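Local structure of dihydrofolate reductase (3IA4) at residues Arg13-Asp18 with Gly123-Pro128; Lys20-Leu25 with Leu119-Asp124; Met5-Ala10 with Leu112-Ile117. The protein catalyses the NADPH-dependent reduction of 7,8-dihydrofolate to tetrahydrofolate, a step that probably feeds purine, glycine and DNA precursor synthesis. All blocks are in the same frame, centred on the assembly; numbering follows the deposited sequence.

Contact 1: residues Arg13-Asp18 with Gly123-Pro128; sequences RVIGLD and GDTWFP. With NDP (NADPH dihydro-nicotinamide-adenine-dinucleotide phosphate), chain E.
Gly123 packs against Val14, its CA 3.6 Å from Val14 CG1; with no side chain of its own it lets the two chains come this close. Asp124 then grips twice. Its backbone N bonds to Gly16 O, and its carboxylate folds back over Leu17, because CG sits between the backbone N and the carbonyl carbon (chi1 68°). There OD2 takes the N-H of Asp18 at 2.8 Å from Asp18 N, nearly straight at 171° but from above the carboxylate plane. The Asp18 carboxylate stands almost perpendicular to it, with Asp18 OD2 3.8 Å from Asp124 OD2; the two like charges would probably raise each other's proton affinity somewhat, offset for Asp124 by the N-H it accepts.

At Thr125 a single carbonyl serves two successive residues: Ile15 N bonds to Thr125 O at 3.0 Å, while Gly16 N adds a weak second bond. Thr125 OG1 presses on the bare Gly16 CA at 3.0 Å. Trp126 turns its indole outward, yet NE1 still meets Val14 CG2 at 3.5 Å. Phe127 closes the ladder through its N-H to Arg13 O, and its own carbonyl receives Arg13 NE at 2.9 Å. That oxygen lies in the guanidinium plane, although NE sits above the carbonyl plane; water 1 joins Arg13 NH2 to the same oxygen. Pro128 O flanks the Arg13 CD methylene.

Ile15 and Gly16 opposite Thr125 make a classic beta bulge in a two-stranded antiparallel ribbon. It belongs to the NADPH site of dihydrofolate reductase: Ile15 O accepts the nicotinamide amide N7N at 3.0 Å.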
# COMPACT_ATOMS: atom_id res chain seq x y z
N ARG A 13 -9.20 -5.46 -9.36
CA ARG A 13 -8.26 -5.42 -8.19
C ARG A 13 -6.84 -5.80 -8.51
O ARG A 13 -6.07 -6.20 -7.66
CB ARG A 13 -8.77 -6.31 -7.00
CG ARG A 13 -10.22 -6.09 -6.73
CD ARG A 13 -10.55 -6.67 -5.28
NE ARG A 13 -10.26 -8.13 -5.10
CZ ARG A 13 -11.10 -9.13 -5.38
NH1 ARG A 13 -12.32 -8.86 -5.86
NH2 ARG A 13 -10.76 -10.38 -5.13
N VAL A 14 -6.46 -5.74 -9.81
CA VAL A 14 -5.04 -6.02 -10.10
C VAL A 14 -4.09 -4.97 -9.49
O VAL A 14 -4.33 -3.75 -9.63
CB VAL A 14 -4.77 -5.99 -11.67
CG1 VAL A 14 -3.23 -6.08 -11.97
CG2 VAL A 14 -5.40 -7.21 -12.33
N ILE A 15 -3.02 -5.44 -8.86
CA ILE A 15 -2.06 -4.51 -8.25
C ILE A 15 -0.64 -4.74 -8.73
O ILE A 15 0.20 -3.87 -8.54
CB ILE A 15 -2.05 -4.56 -6.70
CG1 ILE A 15 -1.70 -5.96 -6.20
CG2 ILE A 15 -3.37 -4.06 -6.17
CD1 ILE A 15 -1.55 -5.98 -4.64
N GLY A 16 -0.34 -5.89 -9.38
CA GLY A 16 1.06 -6.21 -9.67
C GLY A 16 1.23 -7.22 -10.80
O GLY A 16 0.29 -7.97 -11.06
N LEU A 17 2.39 -7.18 -11.45
CA LEU A 17 2.75 -8.20 -12.42
C LEU A 17 4.26 -8.27 -12.42
O LEU A 17 4.92 -7.22 -12.58
CB LEU A 17 2.21 -7.81 -13.81
CG LEU A 17 2.63 -8.81 -14.91
CD1 LEU A 17 2.13 -10.22 -14.69
CD2 LEU A 17 2.19 -8.32 -16.28
N ASP A 18 4.85 -9.45 -12.26
CA ASP A 18 6.32 -9.60 -12.33
C ASP A 18 7.09 -8.69 -11.34
O ASP A 18 8.15 -8.10 -11.70
CB ASP A 18 6.82 -9.34 -13.75
CG ASP A 18 6.26 -10.33 -14.76
OD1 ASP A 18 6.02 -9.91 -15.93
OD2 ASP A 18 6.04 -11.51 -14.40
N GLY A 123 -2.69 -9.29 -14.45
CA GLY A 123 -1.97 -9.27 -13.20
C GLY A 123 -1.39 -10.63 -12.80
O GLY A 123 -1.75 -11.65 -13.37
N ASP A 124 -0.49 -10.61 -11.80
CA ASP A 124 -0.17 -11.83 -11.06
C ASP A 124 -0.30 -11.64 -9.53
O ASP A 124 0.10 -12.51 -8.77
CB ASP A 124 1.20 -12.41 -11.47
CG ASP A 124 2.37 -11.55 -11.04
OD1 ASP A 124 2.25 -10.65 -10.15
OD2 ASP A 124 3.47 -11.80 -11.58
N THR A 125 -0.82 -10.48 -9.12
CA THR A 125 -1.12 -10.18 -7.71
C THR A 125 -2.35 -9.27 -7.68
O THR A 125 -2.53 -8.39 -8.54
CB THR A 125 0.03 -9.46 -6.98
OG1 THR A 125 0.59 -8.50 -7.82
CG2 THR A 125 1.15 -10.49 -6.70
N TRP A 126 -3.24 -9.55 -6.74
CA TRP A 126 -4.50 -8.83 -6.66
C TRP A 126 -4.71 -8.33 -5.26
O TRP A 126 -4.36 -9.01 -4.27
CB TRP A 126 -5.70 -9.79 -7.00
CG TRP A 126 -5.70 -10.16 -8.43
CD1 TRP A 126 -6.46 -9.59 -9.41
CD2 TRP A 126 -4.94 -11.20 -9.06
NE1 TRP A 126 -6.15 -10.16 -10.64
CE2 TRP A 126 -5.23 -11.16 -10.45
CE3 TRP A 126 -3.99 -12.15 -8.59
CZ2 TRP A 126 -4.60 -12.00 -11.38
CZ3 TRP A 126 -3.35 -13.00 -9.54
CH2 TRP A 126 -3.68 -12.92 -10.91
N PHE A 127 -5.35 -7.19 -5.13
CA PHE A 127 -5.80 -6.71 -3.77
C PHE A 127 -6.88 -7.66 -3.23
O PHE A 127 -7.64 -8.29 -3.98
CB PHE A 127 -6.43 -5.29 -3.95
CG PHE A 127 -6.53 -4.53 -2.65
CD1 PHE A 127 -7.76 -4.36 -2.00
CD2 PHE A 127 -5.35 -4.05 -2.06
CE1 PHE A 127 -7.82 -3.66 -0.74
CE2 PHE A 127 -5.40 -3.37 -0.85
CZ PHE A 127 -6.61 -3.20 -0.15
N PRO A 128 -7.01 -7.78 -1.90
CA PRO A 128 -8.05 -8.65 -1.37
C PRO A 128 -9.49 -8.15 -1.69
O PRO A 128 -9.70 -7.02 -2.07
CB PRO A 128 -7.84 -8.52 0.17
CG PRO A 128 -6.67 -7.71 0.39
CD PRO A 128 -6.05 -7.31 -0.87
PA NDP E . 4.84 -8.95 -0.52
O1A NDP E . 3.57 -9.03 0.29
O2A NDP E . 5.43 -7.63 -0.91
O5B NDP E . 6.05 -9.82 0.14
C5B NDP E . 5.76 -11.15 0.62
C4B NDP E . 7.00 -11.59 1.39
O4B NDP E . 6.92 -10.97 2.68
C3B NDP E . 6.94 -13.09 1.75
O3B NDP E . 7.42 -13.88 0.66
C2B NDP E . 7.76 -13.20 3.02
O2B NDP E . 9.14 -12.92 2.77
C1B NDP E . 7.27 -11.94 3.71
N9A NDP E . 6.12 -12.17 4.61
C8A NDP E . 4.83 -12.18 4.24
N7A NDP E . 4.02 -12.32 5.32
C5A NDP E . 4.83 -12.38 6.41
C6A NDP E . 4.67 -12.48 7.87
N6A NDP E . 3.44 -12.61 8.46
N1A NDP E . 5.83 -12.48 8.60
C2A NDP E . 7.06 -12.34 8.10
N3A NDP E . 7.26 -12.24 6.79
C4A NDP E . 6.19 -12.25 5.93
O3 NDP E . 4.70 -9.85 -1.86
PN NDP E . 3.61 -10.07 -3.02
O1N NDP E . 2.36 -10.58 -2.40
O2N NDP E . 4.26 -10.86 -4.10
O5D NDP E . 3.27 -8.60 -3.50
C5D NDP E . 4.20 -7.92 -4.32
C4D NDP E . 3.49 -7.40 -5.57
O4D NDP E . 2.57 -6.30 -5.21
C3D NDP E . 4.44 -6.81 -6.63
O3D NDP E . 3.92 -7.12 -7.93
C2D NDP E . 4.33 -5.30 -6.42
O2D NDP E . 4.64 -4.51 -7.60
C1D NDP E . 2.87 -5.18 -6.06
N1N NDP E . 2.51 -4.01 -5.28
C2N NDP E . 1.53 -3.23 -5.75
C3N NDP E . 1.07 -2.18 -5.00
C7N NDP E . -0.01 -1.32 -5.57
O7N NDP E . -0.52 -0.48 -4.85
N7N NDP E . -0.51 -1.53 -6.79
C4N NDP E . 1.62 -1.79 -3.64
C5N NDP E . 2.62 -2.77 -3.24
C6N NDP E . 3.05 -3.78 -4.06
P2B NDP E . 10.29 -13.98 3.20
O1X NDP E . 11.51 -13.18 3.08
O2X NDP E . 9.86 -14.45 4.54
O3X NDP E . 10.14 -15.13 2.23
O HOH W 1 -8.00 -11.09 -4.30

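Contact 2: residues Lys20-Leu25 with Leu119-Asp124; sequences KMPWHL and LTTEGD. With NDP (NADPH dihydro-nicotinamide-adenine-dinucleotide phosphate), chain E.
Pro22 and Thr121 bring two irregular loops together by van der Waals contact alone: 20-25 and 119-124 share not one hydrogen bond, and the nearest CA atoms, of Pro22 and Thr121, stay 7.2 Å apart. Side chains make most of the touch. Pro22 CG meets the methyl of Thr121, CG2, at 3.7 Å, while Thr121 OG1 comes alongside the proline's CB and carbonyl oxygen. Both branches of the threonine face the proline from one side, the methyl against its ring and the hydroxyl nearer its backbone.

Leu119 reaches in with one methyl: CD2 rests 3.8 Å from Trp23 CB and approaches the indole obliquely near CE3. The Thr121 methyl comes to the edge of the same ring, 4.3 Å from Trp23 CE3. Trp23 CG lies between its backbone N and carbonyl carbon (chi1 48°), a torsion that carries the indole inward. Met21 CB lies over one face of the ring, and the far edge points at the cofactor, with Trp23 CZ2 3.9 Å from the nicotinamide amide nitrogen N7N. Ala10 and Ile117 also pack on the indole, and Asn11 holds the other loop through Leu119 and Thr120.

Pro22 is the centre of an inverse gamma turn, closed by a weak bond from Trp23 N to Met21 O. Just before and within the turn, Lys20 O lies 3.2 Å from the ribose oxygen O2D of NADPH, and Met21 touches the nicotinamide and methotrexate. This is the active-site loop of dihydrofolate reductase, here leaning on the loop after strand 111-117.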
# COMPACT_ATOMS: atom_id res chain seq x y z
N LYS A 20 6.42 -5.78 -10.31
CA LYS A 20 6.35 -4.37 -10.63
C LYS A 20 4.87 -4.00 -10.76
O LYS A 20 4.02 -4.88 -10.72
CB LYS A 20 7.03 -4.07 -11.98
CG LYS A 20 8.51 -4.36 -11.94
CD LYS A 20 9.14 -4.12 -13.33
CE LYS A 20 10.30 -5.09 -13.62
NZ LYS A 20 11.45 -5.10 -12.64
N MET A 21 4.55 -2.72 -10.98
CA MET A 21 3.16 -2.37 -11.23
C MET A 21 3.01 -2.18 -12.71
O MET A 21 3.88 -1.53 -13.31
CB MET A 21 2.74 -1.16 -10.42
CG MET A 21 2.82 -1.48 -8.89
SD MET A 21 2.97 -0.03 -7.84
CE MET A 21 1.82 1.06 -8.56
N PRO A 22 2.00 -2.81 -13.33
CA PRO A 22 1.97 -2.88 -14.81
C PRO A 22 1.29 -1.67 -15.46
O PRO A 22 0.34 -1.85 -16.26
CB PRO A 22 1.16 -4.16 -15.08
CG PRO A 22 0.19 -4.18 -13.94
CD PRO A 22 1.08 -3.79 -12.73
N TRP A 23 1.75 -0.47 -15.11
CA TRP A 23 1.23 0.76 -15.73
C TRP A 23 2.27 1.84 -15.54
O TRP A 23 3.16 1.73 -14.69
CB TRP A 23 -0.10 1.24 -15.10
CG TRP A 23 -0.13 1.30 -13.59
CD1 TRP A 23 0.43 2.24 -12.77
CD2 TRP A 23 -0.72 0.32 -12.73
NE1 TRP A 23 0.16 1.94 -11.42
CE2 TRP A 23 -0.52 0.75 -11.39
CE3 TRP A 23 -1.44 -0.88 -12.97
CZ2 TRP A 23 -1.00 0.03 -10.29
CZ3 TRP A 23 -1.91 -1.62 -11.86
CH2 TRP A 23 -1.70 -1.15 -10.54
N HIS A 24 2.16 2.87 -16.37
CA HIS A 24 2.99 4.08 -16.23
C HIS A 24 2.09 5.20 -15.71
O HIS A 24 1.16 5.61 -16.41
CB HIS A 24 3.56 4.49 -17.61
CG HIS A 24 4.49 5.67 -17.53
ND1 HIS A 24 4.13 6.94 -17.92
CD2 HIS A 24 5.73 5.77 -17.02
CE1 HIS A 24 5.12 7.78 -17.66
NE2 HIS A 24 6.11 7.09 -17.13
N LEU A 25 2.32 5.68 -14.49
CA LEU A 25 1.46 6.67 -13.89
C LEU A 25 2.22 7.41 -12.79
O LEU A 25 1.98 7.25 -11.60
CB LEU A 25 0.19 5.91 -13.32
CG LEU A 25 -1.13 6.66 -13.27
CD1 LEU A 25 -1.54 7.28 -14.66
CD2 LEU A 25 -2.27 5.76 -12.66
N LEU A 119 -8.12 1.08 -15.96
CA LEU A 119 -7.27 0.34 -16.86
C LEU A 119 -7.56 -1.15 -16.65
O LEU A 119 -7.67 -1.57 -15.51
CB LEU A 119 -5.81 0.62 -16.49
CG LEU A 119 -4.78 -0.26 -17.18
CD1 LEU A 119 -4.63 0.00 -18.66
CD2 LEU A 119 -3.50 0.08 -16.47
N THR A 120 -7.75 -1.90 -17.74
CA THR A 120 -7.79 -3.37 -17.63
C THR A 120 -6.39 -3.89 -18.06
O THR A 120 -5.93 -3.68 -19.21
CB THR A 120 -8.84 -3.97 -18.52
OG1 THR A 120 -10.12 -3.51 -18.07
CG2 THR A 120 -8.78 -5.51 -18.47
N THR A 121 -5.72 -4.52 -17.14
CA THR A 121 -4.36 -5.00 -17.42
C THR A 121 -4.25 -6.40 -16.81
O THR A 121 -4.99 -6.73 -15.87
CB THR A 121 -3.30 -3.99 -16.87
OG1 THR A 121 -2.00 -4.30 -17.40
CG2 THR A 121 -3.24 -3.96 -15.40
N GLU A 122 -3.40 -7.24 -17.35
CA GLU A 122 -3.18 -8.57 -16.72
C GLU A 122 -2.35 -8.46 -15.43
O GLU A 122 -1.45 -7.65 -15.28
CB GLU A 122 -2.46 -9.52 -17.68
CG GLU A 122 -3.44 -10.20 -18.67
CD GLU A 122 -2.70 -11.04 -19.70
OE1 GLU A 122 -1.47 -11.35 -19.46
OE2 GLU A 122 -3.33 -11.33 -20.76
N GLY A 123 -2.69 -9.29 -14.45
CA GLY A 123 -1.97 -9.27 -13.20
C GLY A 123 -1.39 -10.63 -12.80
O GLY A 123 -1.75 -11.65 -13.37
N ASP A 124 -0.49 -10.61 -11.80
CA ASP A 124 -0.17 -11.83 -11.06
C ASP A 124 -0.30 -11.64 -9.53
O ASP A 124 0.10 -12.51 -8.77
CB ASP A 124 1.20 -12.41 -11.47
CG ASP A 124 2.37 -11.55 -11.04
OD1 ASP A 124 2.25 -10.65 -10.15
OD2 ASP A 124 3.47 -11.80 -11.58
PA NDP E . 4.84 -8.95 -0.52
O1A NDP E . 3.57 -9.03 0.29
O2A NDP E . 5.43 -7.63 -0.91
O5B NDP E . 6.05 -9.82 0.14
C5B NDP E . 5.76 -11.15 0.62
C4B NDP E . 7.00 -11.59 1.39
O4B NDP E . 6.92 -10.97 2.68
C3B NDP E . 6.94 -13.09 1.75
O3B NDP E . 7.42 -13.88 0.66
C2B NDP E . 7.76 -13.20 3.02
O2B NDP E . 9.14 -12.92 2.77
C1B NDP E . 7.27 -11.94 3.71
N9A NDP E . 6.12 -12.17 4.61
C8A NDP E . 4.83 -12.18 4.24
N7A NDP E . 4.02 -12.32 5.32
C5A NDP E . 4.83 -12.38 6.41
C6A NDP E . 4.67 -12.48 7.87
N6A NDP E . 3.44 -12.61 8.46
N1A NDP E . 5.83 -12.48 8.60
C2A NDP E . 7.06 -12.34 8.10
N3A NDP E . 7.26 -12.24 6.79
C4A NDP E . 6.19 -12.25 5.93
O3 NDP E . 4.70 -9.85 -1.86
PN NDP E . 3.61 -10.07 -3.02
O1N NDP E . 2.36 -10.58 -2.40
O2N NDP E . 4.26 -10.86 -4.10
O5D NDP E . 3.27 -8.60 -3.50
C5D NDP E . 4.20 -7.92 -4.32
C4D NDP E . 3.49 -7.40 -5.57
O4D NDP E . 2.57 -6.30 -5.21
C3D NDP E . 4.44 -6.81 -6.63
O3D NDP E . 3.92 -7.12 -7.93
C2D NDP E . 4.33 -5.30 -6.42
O2D NDP E . 4.64 -4.51 -7.60
C1D NDP E . 2.87 -5.18 -6.06
N1N NDP E . 2.51 -4.01 -5.28
C2N NDP E . 1.53 -3.23 -5.75
C3N NDP E . 1.07 -2.18 -5.00
C7N NDP E . -0.01 -1.32 -5.57
O7N NDP E . -0.52 -0.48 -4.85
N7N NDP E . -0.51 -1.53 -6.79
C4N NDP E . 1.62 -1.79 -3.64
C5N NDP E . 2.62 -2.77 -3.24
C6N NDP E . 3.05 -3.78 -4.06
P2B NDP E . 10.29 -13.98 3.20
O1X NDP E . 11.51 -13.18 3.08
O2X NDP E . 9.86 -14.45 4.54
O3X NDP E . 10.14 -15.13 2.23

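Contact 3: residues Met5-Ala10 with Leu112-Ile117; sequences MIAALA and LYLTHI. With MTX (methotrexate), chain F.
Leu112 pushes its CD2 methyl into the hook of Met5, whose chain bends at chi3 (-50°) so that both Met5 CB and Met5 CE lie 3.8 Å from Leu112 CD2. The two side chains run side by side, pointing the same way. Further along this face, the small Ala7 side chain lets Leu114 CD2 lean over it, loosely, at 4.5 Å from Ala7 CB and 4.3 Å from Leu9 CD1.

The other face carries Ile6, Ala8, Tyr113 and Thr115. Ile6 CG1 is anti to its backbone nitrogen (chi1 177°), which sets it 3.7 Å from Tyr113 CB and 3.5 Å from methotrexate N3, a wedge between the neighbouring strand 111-117 and the drug. With an alanine here, lacking CG1, CG2 and CD1, a gap would probably open between Tyr113 CB and the pteridine, leaving both less closely packed. Small Ala8 makes room for the pteridine: its CB is 3.7 Å from methotrexate NA2 and also meets the tip of Ile117. Thr115 OG1 nears NA2 as well, but bonds to Glu28.

Five backbone hydrogen bonds, passing from strand to strand in turn between Met5 O and Ile117 N, lock the parallel pair, whose axes differ by 9°. Ile6 O faces away from this ladder and accepts methotrexate NA4 at 2.9 Å as well as the Tyr102 hydroxyl.

In the central sheet, strand 2-9 lies between 92-97 and 111-117, and 153-160 adds on antiparallel beyond the latter. Helix 26-36 packs over the Ile6 and Thr115 face; Phe127 touches Met5, Ala7 and Leu9 on the reverse.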
# COMPACT_ATOMS: atom_id res chain seq x y z
N MET A 5 -4.46 0.64 5.17
CA MET A 5 -3.71 0.04 4.08
C MET A 5 -3.89 0.97 2.89
O MET A 5 -4.96 1.59 2.74
CB MET A 5 -4.29 -1.37 3.72
CG MET A 5 -4.44 -2.19 5.00
SD MET A 5 -4.43 -4.01 4.74
CE MET A 5 -5.62 -4.22 3.43
N ILE A 6 -2.88 1.08 2.08
CA ILE A 6 -2.90 2.00 0.92
C ILE A 6 -2.47 1.18 -0.27
O ILE A 6 -1.47 0.45 -0.20
CB ILE A 6 -1.99 3.26 1.10
CG1 ILE A 6 -2.07 4.08 -0.19
CG2 ILE A 6 -0.54 2.84 1.42
CD1 ILE A 6 -1.51 5.58 -0.04
N ALA A 7 -3.23 1.27 -1.37
CA ALA A 7 -2.91 0.51 -2.59
C ALA A 7 -3.48 1.19 -3.80
O ALA A 7 -4.47 1.92 -3.68
CB ALA A 7 -3.60 -0.90 -2.48
N ALA A 8 -2.90 0.90 -4.97
CA ALA A 8 -3.47 1.40 -6.23
C ALA A 8 -3.96 0.16 -7.03
O ALA A 8 -3.18 -0.77 -7.29
CB ALA A 8 -2.40 2.12 -7.04
N LEU A 9 -5.24 0.17 -7.36
CA LEU A 9 -5.89 -1.00 -8.04
C LEU A 9 -6.30 -0.65 -9.45
O LEU A 9 -7.08 0.29 -9.65
CB LEU A 9 -7.17 -1.41 -7.34
CG LEU A 9 -7.11 -2.22 -6.00
CD1 LEU A 9 -6.20 -1.52 -4.96
CD2 LEU A 9 -8.59 -2.39 -5.50
N ALA A 10 -5.86 -1.43 -10.41
CA ALA A 10 -6.51 -1.36 -11.73
C ALA A 10 -7.81 -2.19 -11.68
O ALA A 10 -8.22 -2.69 -10.62
CB ALA A 10 -5.56 -1.86 -12.78
N LEU A 112 -8.90 2.07 4.33
CA LEU A 112 -8.22 1.74 3.08
C LEU A 112 -8.07 3.03 2.31
O LEU A 112 -9.04 3.75 2.09
CB LEU A 112 -9.07 0.79 2.23
CG LEU A 112 -9.36 -0.57 2.93
CD1 LEU A 112 -10.26 -1.41 1.99
CD2 LEU A 112 -8.11 -1.33 3.40
N TYR A 113 -6.85 3.31 1.87
CA TYR A 113 -6.61 4.44 1.00
C TYR A 113 -6.47 3.83 -0.39
O TYR A 113 -5.43 3.29 -0.74
CB TYR A 113 -5.27 5.11 1.35
CG TYR A 113 -5.23 5.89 2.66
CD1 TYR A 113 -4.79 7.21 2.65
CD2 TYR A 113 -5.53 5.30 3.89
CE1 TYR A 113 -4.67 7.92 3.81
CE2 TYR A 113 -5.44 6.05 5.10
CZ TYR A 113 -4.97 7.35 5.01
OH TYR A 113 -4.89 8.11 6.17
N LEU A 114 -7.53 3.86 -1.18
CA LEU A 114 -7.50 3.21 -2.48
C LEU A 114 -7.41 4.21 -3.62
O LEU A 114 -8.21 5.12 -3.75
CB LEU A 114 -8.78 2.38 -2.69
CG LEU A 114 -9.03 1.28 -1.62
CD1 LEU A 114 -10.23 0.41 -1.94
CD2 LEU A 114 -7.78 0.38 -1.49
N THR A 115 -6.50 3.95 -4.52
CA THR A 115 -6.55 4.64 -5.82
C THR A 115 -7.12 3.64 -6.81
O THR A 115 -6.69 2.48 -6.82
CB THR A 115 -5.13 4.95 -6.21
OG1 THR A 115 -4.62 5.92 -5.27
CG2 THR A 115 -5.06 5.54 -7.64
N HIS A 116 -8.16 4.03 -7.56
CA HIS A 116 -8.66 3.17 -8.62
C HIS A 116 -8.22 3.75 -9.92
O HIS A 116 -8.53 4.91 -10.22
CB HIS A 116 -10.19 3.16 -8.55
CG HIS A 116 -10.70 2.66 -7.25
ND1 HIS A 116 -10.89 1.31 -7.00
CD2 HIS A 116 -11.11 3.32 -6.14
CE1 HIS A 116 -11.38 1.17 -5.78
NE2 HIS A 116 -11.51 2.36 -5.23
N ILE A 117 -7.51 2.92 -10.71
CA ILE A 117 -7.09 3.30 -12.08
C ILE A 117 -7.99 2.72 -13.16
O ILE A 117 -8.31 1.52 -13.14
CB ILE A 117 -5.64 2.79 -12.29
CG1 ILE A 117 -4.76 3.30 -11.15
CG2 ILE A 117 -5.12 3.19 -13.71
CD1 ILE A 117 -3.33 2.66 -11.14
N1 MTX F . 0.40 3.58 -4.86
C2 MTX F . -0.53 3.47 -3.89
NA2 MTX F . -1.65 4.21 -4.02
N3 MTX F . -0.34 2.63 -2.83
C4 MTX F . 0.81 1.90 -2.70
NA4 MTX F . 0.93 1.09 -1.68
C4A MTX F . 1.77 2.04 -3.65
N5 MTX F . 2.96 1.35 -3.51
C6 MTX F . 3.92 1.49 -4.48
C7 MTX F . 3.77 2.33 -5.58
N8 MTX F . 2.58 3.05 -5.70
C8A MTX F . 1.59 2.89 -4.73
C9 MTX F . 5.19 0.67 -4.29
N10 MTX F . 6.27 1.08 -5.19
CM MTX F . 6.69 0.08 -6.21
C11 MTX F . 8.21 4.79 -4.83
C12 MTX F . 8.58 3.90 -5.84
C13 MTX F . 7.96 2.68 -5.95
C14 MTX F . 6.93 2.34 -5.07
C15 MTX F . 6.57 3.26 -4.09
C16 MTX F . 7.24 4.44 -3.90
C MTX F . 8.80 6.13 -4.69
O MTX F . 10.07 6.41 -5.16
N MTX F . 8.01 7.05 -4.14
CA MTX F . 8.44 8.37 -3.79
CT MTX F . 8.05 8.65 -2.35
O1 MTX F . 7.03 8.08 -1.87
O2 MTX F . 8.73 9.46 -1.68
CB MTX F . 7.77 9.45 -4.65
CG MTX F . 8.14 9.29 -6.12
CD MTX F . 9.62 9.57 -6.44
OE1 MTX F . 10.05 9.50 -7.63
OE2 MTX F . 10.43 9.86 -5.55
O HOH W 2 -10.05 -0.30 -9.27

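Along the chain the first segments come in the order 5-10, 13-18, 20-25; 5-10 pairs with 112-117, 13-18 with 123-128 and 20-25 with 119-124, so the last two partners come in reverse order and contact 2 nests inside contact 1. Contact 3 lies inside the eight-stranded sheet; contacts 1 and 2 are built from the chain that runs on after strands 2-9 and 111-117. The centres of contacts 1 and 2 are about 8 Å apart, and the two share Gly123 and Asp124; the centre of contact 3 lies about 11 Å from that of contact 1. Contacts 1 and 2 border the nicotinamide, and contact 3 the pteridine beside it.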